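Local structure of PncC family amidohydrolase (Enterobacter asburiae, 6L19) at residues K40-L45 with V155-L159. The protein probably hydrolyses the amide of nicotinamide mononucleotide, acting as a PncC-type amidohydrolase related to the C-terminal domain of CinA. The protein carries 3 engineered substitutions. Sequence-based numbering, arbitrary orientation.
Sequences KLSVAL and VHFSL
Leu41 reaches from helix 40-46 to helix 147-165, and its CD1 does most of its touching: 3.8 Å from CD2 of Leu159 and 3.6 Å from OG of Ser158. With CG anti to the backbone N (chi1 175°), the isobutyl group swings across to the other helix, and the side chains of Leu41 and Leu159 run past each other in opposite directions. Leu45, one turn on, adds its CD2 at 4.0 Å from the same CD2 of Leu159, so that one methyl serves two leucines. At the other end Val155 directs its branches separately: CG2 lies 3.8 Å from the backbone N of Leu41, while CG1 turns toward Ala44.

This leucine cluster is the tight, buried part. Ile108 of the central sheet meets both Leu41 and Ser158, and Thr32 of strand 30-35 touches Leu41 and Leu45, placing the contact where two helices pack over one face of the sheet. The Ala44 side is looser, its CB standing 4.4 Å from CD1 of Leu159, with Val12 of helix 12-25 against both residues. The exposed side is that of Lys40, which also packs against Val43 of the second subunit; its CB meets CG2 of Val155 at 3.8 Å while the bent chain carries the amine away.

Segment axes 10.3 Å apart at closest approach, inclined at 59°, are bridged by side chains reaching in from both helices. The one polar side chain in the cluster is satisfied within its own helix: OG of Ser158 donates to O of Val155 at 2.8 Å, tilted 31° from the carbonyl plane, and N of Leu159 reaches that oxygen from the same face. Cohesion between these segments is therefore apolar: the buried hydroxyl bonds to its own backbone while its oxygen lies against the two methyls of Leu41.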
# COMPACT_ATOMS: atom_id res chain seq x y z
N LYS A 40 -2.67 -5.45 2.86
CA LYS A 40 -2.13 -6.52 3.68
C LYS A 40 -0.88 -7.14 3.06
O LYS A 40 0.03 -7.56 3.79
CB LYS A 40 -3.19 -7.59 3.93
CG LYS A 40 -4.26 -7.13 4.94
CD LYS A 40 -4.37 -8.09 6.09
CE LYS A 40 -5.32 -7.56 7.16
NZ LYS A 40 -4.59 -7.42 8.46
N LEU A 41 -0.80 -7.20 1.73
CA LEU A 41 0.41 -7.75 1.10
C LEU A 41 1.61 -6.84 1.37
O LEU A 41 2.70 -7.31 1.73
CB LEU A 41 0.19 -7.94 -0.41
CG LEU A 41 1.41 -8.39 -1.22
CD1 LEU A 41 1.98 -9.71 -0.69
CD2 LEU A 41 1.05 -8.49 -2.71
N SER A 42 1.42 -5.53 1.20
CA SER A 42 2.47 -4.57 1.53
C SER A 42 2.92 -4.71 2.98
O SER A 42 4.12 -4.72 3.27
CB SER A 42 1.95 -3.16 1.26
OG SER A 42 2.97 -2.22 1.50
N VAL A 43 1.96 -4.80 3.91
CA VAL A 43 2.30 -4.93 5.33
C VAL A 43 3.14 -6.17 5.57
O VAL A 43 4.15 -6.13 6.28
CB VAL A 43 1.03 -4.94 6.20
CG1 VAL A 43 1.35 -5.45 7.61
CG2 VAL A 43 0.41 -3.54 6.25
N ALA A 44 2.74 -7.29 4.97
CA ALA A 44 3.52 -8.51 5.11
C ALA A 44 4.95 -8.29 4.64
O ALA A 44 5.90 -8.68 5.33
CB ALA A 44 2.86 -9.65 4.33
N LEU A 45 5.14 -7.64 3.49
CA LEU A 45 6.49 -7.47 2.96
C LEU A 45 7.29 -6.46 3.78
O LEU A 45 8.51 -6.59 3.90
CB LEU A 45 6.43 -7.03 1.49
CG LEU A 45 5.93 -8.15 0.59
CD1 LEU A 45 5.42 -7.61 -0.77
CD2 LEU A 45 7.02 -9.21 0.42
N VAL A 155 -3.20 -13.14 0.08
CA VAL A 155 -1.84 -12.72 0.43
C VAL A 155 -0.91 -13.92 0.48
O VAL A 155 0.20 -13.90 -0.06
CB VAL A 155 -1.84 -11.96 1.78
CG1 VAL A 155 -0.41 -11.78 2.29
CG2 VAL A 155 -2.56 -10.62 1.68
N HIS A 156 -1.33 -14.98 1.16
CA HIS A 156 -0.49 -16.17 1.29
C HIS A 156 -0.19 -16.78 -0.07
O HIS A 156 0.94 -17.17 -0.36
CB HIS A 156 -1.19 -17.18 2.21
CG HIS A 156 -0.33 -18.33 2.63
ND1 HIS A 156 -0.15 -19.45 1.85
CD2 HIS A 156 0.37 -18.55 3.77
CE1 HIS A 156 0.65 -20.30 2.47
NE2 HIS A 156 0.99 -19.77 3.64
N PHE A 157 -1.21 -16.86 -0.93
CA PHE A 157 -1.03 -17.49 -2.23
C PHE A 157 -0.10 -16.66 -3.12
O PHE A 157 0.78 -17.22 -3.80
CB PHE A 157 -2.40 -17.68 -2.89
CG PHE A 157 -2.36 -18.33 -4.25
CD1 PHE A 157 -2.18 -19.70 -4.38
CD2 PHE A 157 -2.55 -17.57 -5.39
CE1 PHE A 157 -2.18 -20.31 -5.64
CE2 PHE A 157 -2.55 -18.17 -6.65
CZ PHE A 157 -2.36 -19.54 -6.78
N SER A 158 -0.26 -15.34 -3.11
CA SER A 158 0.58 -14.49 -3.94
C SER A 158 2.06 -14.68 -3.58
O SER A 158 2.92 -14.67 -4.46
CB SER A 158 0.16 -13.03 -3.78
OG SER A 158 0.53 -12.50 -2.51
N LEU A 159 2.35 -14.88 -2.29
CA LEU A 159 3.74 -15.04 -1.85
C LEU A 159 4.24 -16.46 -2.09
O LEU A 159 5.39 -16.65 -2.52
CB LEU A 159 3.87 -14.70 -0.36
CG LEU A 159 3.59 -13.24 0.03
CD1 LEU A 159 3.41 -13.08 1.55
CD2 LEU A 159 4.74 -12.34 -0.47